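Local atomic coordinates of periplasmic binding protein (Mycobacterium smegmatis, PDB entry 4MDY), a protein that probably binds an iron complex outside the membrane and hands it to an ABC transporter for uptake. Residues F63-P67 / W68-Q72; F273-P276 / L277-P280. All coordinates share one frame; numbering follows the deposited sequence.

Contact 1 (F63-P67 / W68-Q72)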
loop_
_atom_site.group_PDB
_atom_site.type_symbol
_atom_site.label_atom_id
_atom_site.label_comp_id
_atom_site.label_asym_id
_atom_site.label_seq_id
_atom_site.Cartn_x
_atom_site.Cartn_y
_atom_site.Cartn_z
ATOM N N PHE A 63 -10.874 -0.478 13.478
ATOM C CA PHE A 63 -10.517 -1.847 13.086
ATOM C C PHE A 63 -9.286 -1.935 12.173
ATOM O O PHE A 63 -9.023 -2.985 11.587
ATOM C CB PHE A 63 -11.716 -2.562 12.450
ATOM C CG PHE A 63 -12.907 -2.654 13.356
ATOM C CD1 PHE A 63 -12.885 -3.488 14.463
ATOM C CD2 PHE A 63 -14.046 -1.906 13.106
ATOM C CE1 PHE A 63 -13.980 -3.578 15.300
ATOM C CE2 PHE A 63 -15.147 -1.990 13.938
ATOM C CZ PHE A 63 -15.110 -2.825 15.037
ATOM N N GLY A 64 -8.527 -0.845 12.081
ATOM C CA GLY A 64 -7.391 -0.746 11.157
ATOM C C GLY A 64 -7.812 -0.690 9.699
ATOM O O GLY A 64 -6.974 -0.805 8.801
ATOM N N VAL A 65 -9.109 -0.502 9.468
ATOM C CA VAL A 65 -9.690 -0.505 8.133
ATOM C C VAL A 65 -9.982 0.941 7.744
ATOM O O VAL A 65 -10.765 1.632 8.398
ATOM C CB VAL A 65 -10.975 -1.353 8.080
ATOM C CG1 VAL A 65 -11.618 -1.306 6.698
ATOM C CG2 VAL A 65 -10.670 -2.793 8.453
ATOM N N TRP A 66 -9.339 1.378 6.671
ATOM C CA TRP A 66 -9.429 2.761 6.208
ATOM C C TRP A 66 -10.748 3.008 5.464
ATOM O O TRP A 66 -11.436 2.049 5.083
ATOM C CB TRP A 66 -8.206 3.091 5.333
ATOM C CG TRP A 66 -6.944 3.300 6.143
ATOM C CD1 TRP A 66 -6.294 2.372 6.906
ATOM C CD2 TRP A 66 -6.194 4.512 6.270
ATOM N NE1 TRP A 66 -5.191 2.927 7.494
ATOM C CE2 TRP A 66 -5.104 4.242 7.118
ATOM C CE3 TRP A 66 -6.340 5.802 5.753
ATOM C CZ2 TRP A 66 -4.159 5.215 7.452
ATOM C CZ3 TRP A 66 -5.401 6.763 6.088
ATOM C CH2 TRP A 66 -4.325 6.461 6.920
ATOM N N PRO A 67 -11.114 4.294 5.263
ATOM C CA PRO A 67 -12.442 4.624 4.738
ATOM C C PRO A 67 -12.843 3.916 3.441
ATOM O O PRO A 67 -14.006 3.600 3.256
ATOM C CB PRO A 67 -12.360 6.140 4.531
ATOM C CG PRO A 67 -11.405 6.594 5.582
ATOM C CD PRO A 67 -10.359 5.512 5.614
ATOM N N TRP A 68 -11.887 3.666 2.555
ATOM C CA TRP A 68 -12.188 3.022 1.271
ATOM C C TRP A 68 -12.554 1.534 1.383
ATOM O O TRP A 68 -12.972 0.932 0.400
ATOM C CB TRP A 68 -11.011 3.192 0.310
ATOM C CG TRP A 68 -9.741 2.665 0.864
ATOM C CD1 TRP A 68 -9.362 1.357 0.935
ATOM C CD2 TRP A 68 -8.686 3.422 1.468
ATOM N NE1 TRP A 68 -8.135 1.256 1.529
ATOM C CE2 TRP A 68 -7.696 2.506 1.868
ATOM C CE3 TRP A 68 -8.482 4.790 1.707
ATOM C CZ2 TRP A 68 -6.509 2.907 2.489
ATOM C CZ3 TRP A 68 -7.294 5.188 2.318
ATOM C CH2 TRP A 68 -6.328 4.247 2.701
ATOM N N ALA A 69 -12.377 0.935 2.559
ATOM C CA ALA A 69 -12.763 -0.456 2.773
ATOM C C ALA A 69 -13.852 -0.642 3.844
ATOM O O ALA A 69 -14.245 -1.775 4.127
ATOM C CB ALA A 69 -11.541 -1.289 3.113
ATOM N N GLN A 70 -14.357 0.461 4.402
ATOM C CA GLN A 70 -15.362 0.405 5.472
ATOM C C GLN A 70 -16.727 -0.124 5.019
ATOM O O GLN A 70 -17.361 -0.894 5.741
ATOM C CB GLN A 70 -15.515 1.788 6.136
ATOM C CG GLN A 70 -14.473 2.055 7.213
ATOM C CD GLN A 70 -14.674 1.166 8.429
ATOM O OE1 GLN A 70 -15.793 0.721 8.694
ATOM N NE2 GLN A 70 -13.590 0.888 9.169
ATOM N N ARG A 71 -17.174 0.287 3.833
ATOM C CA ARG A 71 -18.409 -0.230 3.225
ATOM C C ARG A 71 -18.383 -1.758 3.171
ATOM O O ARG A 71 -19.358 -2.425 3.531
ATOM C CB ARG A 71 -18.576 0.319 1.796
ATOM C CG ARG A 71 -19.802 -0.203 1.047
ATOM C CD ARG A 71 -19.805 0.191 -0.431
ATOM N NE ARG A 71 -19.013 -0.710 -1.281
ATOM C CZ ARG A 71 -19.388 -1.933 -1.672
ATOM N NH1 ARG A 71 -20.554 -2.448 -1.289
ATOM N NH2 ARG A 71 -18.584 -2.657 -2.450
ATOM N N GLN A 72 -17.256 -2.295 2.720
ATOM C CA GLN A 72 -17.087 -3.734 2.549
ATOM C C GLN A 72 -17.039 -4.449 3.907
ATOM O O GLN A 72 -17.485 -5.584 4.043
ATOM C CB GLN A 72 -15.809 -4.024 1.753
ATOM C CG GLN A 72 -15.846 -3.545 0.304
ATOM C CD GLN A 72 -15.510 -2.071 0.127
ATOM O OE1 GLN A 72 -15.500 -1.284 1.082
ATOM N NE2 GLN A 72 -15.245 -1.687 -1.111
HETATM O O HOH W 1 -15.713 1.699 1.637
#
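Trp66 and Trp68 meet across a type I turn, a local contact in the N-terminal lobe of a two-lobed solute-binding fold, where the loop after strand 53-55 winds into helix 67-73. The turn is closed by the amide Ala69 N, which donates to Trp66 O at 2.9 Å, and Pro67 and Trp68 take its two inner positions. The two indoles run alongside each other, their planes 22° from parallel, but the five-membered ring of Trp66 and the six-membered ring of Trp68 are too far displaced to stack. What settles on the Trp68 ring is instead the methylene of Trp66: its CB stands 3.4 Å from the centroid of the six-membered ring, a CH-pi contact over one face. Trp68 reaches this position because CG sits between its own backbone N and carbonyl carbon (chi1 56°), which folds the indole back toward the preceding residues, until its CH2 lies 3.4 Å from Trp66 CE3. On the five-membered ring of the same indole, NE1 is hydrogen-bonded to Asp42 OD2 of helix 40-46. Val65 stays on the other flank of the turn, with CG1 3.6 Å from Ala69 CB. There Gln70, bent at chi2, curls back and donates from NE2 to Val65 O at 3.0 Å along a nearly straight path (168°), approaching from above the carbonyl plane. The first helical turn is also hydrated: a water donates to Pro67 O and accepts from Arg71 N, its oxygen 3.0 Å from each.

Contact 2 (F273-P276 / L277-P280)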
loop_
_atom_site.group_PDB
_atom_site.type_symbol
_atom_site.label_atom_id
_atom_site.label_comp_id
_atom_site.label_asym_id
_atom_site.label_seq_id
_atom_site.Cartn_x
_atom_site.Cartn_y
_atom_site.Cartn_z
ATOM N N PHE A 273 -1.204 2.115 1.177
ATOM C CA PHE A 273 -1.830 0.799 1.103
ATOM C C PHE A 273 -1.706 0.149 -0.276
ATOM O O PHE A 273 -1.611 -1.081 -0.374
ATOM C CB PHE A 273 -3.290 0.878 1.521
ATOM C CG PHE A 273 -3.499 0.624 2.979
ATOM C CD1 PHE A 273 -3.136 1.579 3.922
ATOM C CD2 PHE A 273 -4.043 -0.578 3.413
ATOM C CE1 PHE A 273 -3.321 1.337 5.277
ATOM C CE2 PHE A 273 -4.221 -0.822 4.760
ATOM C CZ PHE A 273 -3.860 0.137 5.689
ATOM N N ALA A 274 -1.715 0.963 -1.328
ATOM C CA ALA A 274 -1.494 0.469 -2.692
ATOM C C ALA A 274 -2.275 -0.827 -2.941
ATOM O O ALA A 274 -1.706 -1.852 -3.317
ATOM C CB ALA A 274 -0.006 0.248 -2.920
ATOM N N SER A 275 -3.580 -0.773 -2.703
ATOM C CA SER A 275 -4.423 -1.959 -2.721
ATOM C C SER A 275 -5.489 -1.881 -3.813
ATOM O O SER A 275 -5.692 -0.828 -4.407
ATOM C CB SER A 275 -5.090 -2.114 -1.355
ATOM O OG SER A 275 -6.256 -1.328 -1.270
ATOM N N PRO A 276 -6.186 -3.002 -4.077
ATOM C CA PRO A 276 -7.299 -2.983 -5.037
ATOM C C PRO A 276 -8.408 -1.986 -4.683
ATOM O O PRO A 276 -9.124 -1.512 -5.564
ATOM C CB PRO A 276 -7.835 -4.412 -4.971
ATOM C CG PRO A 276 -6.655 -5.230 -4.591
ATOM C CD PRO A 276 -5.851 -4.377 -3.655
ATOM N N LEU A 277 -8.553 -1.676 -3.403
ATOM C CA LEU A 277 -9.547 -0.706 -2.967
ATOM C C LEU A 277 -8.974 0.694 -2.786
ATOM O O LEU A 277 -9.706 1.671 -2.941
ATOM C CB LEU A 277 -10.219 -1.163 -1.667
ATOM C CG LEU A 277 -11.058 -2.436 -1.749
ATOM C CD1 LEU A 277 -11.652 -2.762 -0.383
ATOM C CD2 LEU A 277 -12.161 -2.304 -2.786
ATOM N N SER A 278 -7.686 0.806 -2.465
ATOM C CA SER A 278 -7.109 2.119 -2.177
ATOM C C SER A 278 -6.655 2.852 -3.442
ATOM O O SER A 278 -6.767 4.080 -3.532
ATOM C CB SER A 278 -5.981 2.018 -1.147
ATOM O OG SER A 278 -4.712 1.796 -1.728
ATOM N N TYR A 279 -6.158 2.110 -4.423
ATOM C CA TYR A 279 -5.672 2.748 -5.647
ATOM C C TYR A 279 -6.733 3.542 -6.433
ATOM O O TYR A 279 -6.398 4.579 -7.006
ATOM C CB TYR A 279 -4.960 1.745 -6.568
ATOM C CG TYR A 279 -3.456 1.649 -6.378
ATOM C CD1 TYR A 279 -2.669 2.783 -6.138
ATOM C CD2 TYR A 279 -2.810 0.420 -6.478
ATOM C CE1 TYR A 279 -1.296 2.683 -5.969
ATOM C CE2 TYR A 279 -1.441 0.313 -6.325
ATOM C CZ TYR A 279 -0.685 1.441 -6.074
ATOM O OH TYR A 279 0.673 1.318 -5.927
ATOM N N PRO A 280 -7.996 3.066 -6.477
ATOM C CA PRO A 280 -9.076 3.904 -7.021
ATOM C C PRO A 280 -9.195 5.271 -6.345
ATOM O O PRO A 280 -9.490 6.259 -7.021
ATOM C CB PRO A 280 -10.330 3.050 -6.792
ATOM C CG PRO A 280 -9.819 1.650 -6.918
ATOM C CD PRO A 280 -8.458 1.680 -6.263
#
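Tyr279 presents one face of its ring to Ala274, whose CA lies 3.7 Å from the ring centroid and 18° off the normal, a CH-pi contact displaced toward the rim. The methyl CB of Ala274 reaches the phenolic end, 3.3 Å from Tyr279 OH, while Trp134 and Phe162 meet the tyrosine in edge-to-face pairs. Ala274, the first residue past helix 265-273 to leave helical angles, has positive phi, and the chain bends through Ser275-Ser278 toward helix 279-294. Two serines build this junction as a capping box. The amide of Ser275 donates to Ser278 OG at 3.0 Å, and Ser278 N returns the bond to Ser275 OG at 2.8 Å. A chi1 of 84° in Ser275 and 89° in Ser278 swings each OG back over the main chain, onto the amide it accepts. Ser275 OG also receives a weak bond from Leu277 N, and Ser275 O takes Tyr279 N at 3.0 Å, completing an ST motif. Pro280 has no amide hydrogen to continue the series, and its CD instead rests 3.3 Å from Pro276 O. Each serine oxygen has a further partner beyond the junction: Asp42 OD2 for Ser275 OG and Ala270 O for Ser278 OG. Each buried hydroxyl thus accepts a backbone amide in the lead-in to the next helix and is also bonded to an oxygen outside it. Because a carbonyl can only accept, Ser278 OG must give its proton to Ala270 O; Ser275 OG probably does the same to Asp42, if that side chain is a carboxylate.

Overall arrangement
Read from the N terminus, contact 1 comes first, where the loop that follows strand 53-55 enters helix 67-73. Some two hundred residues later, after the chain has built the parallel sheet of the second lobe, contact 2 forms the bend between helices 265-273 and 279-294. The two are in series, neither nested nor crossed, yet their centres lie about 11 Å apart and they touch directly. Trp66 packs on Phe273, and Trp68 on Leu277 and Ser278. Asp42 of helix 40-46 bonds both Trp68 and Ser275, joining the two helix starts. Early N-terminal-lobe elements are thereby tied to the last helices of the chain.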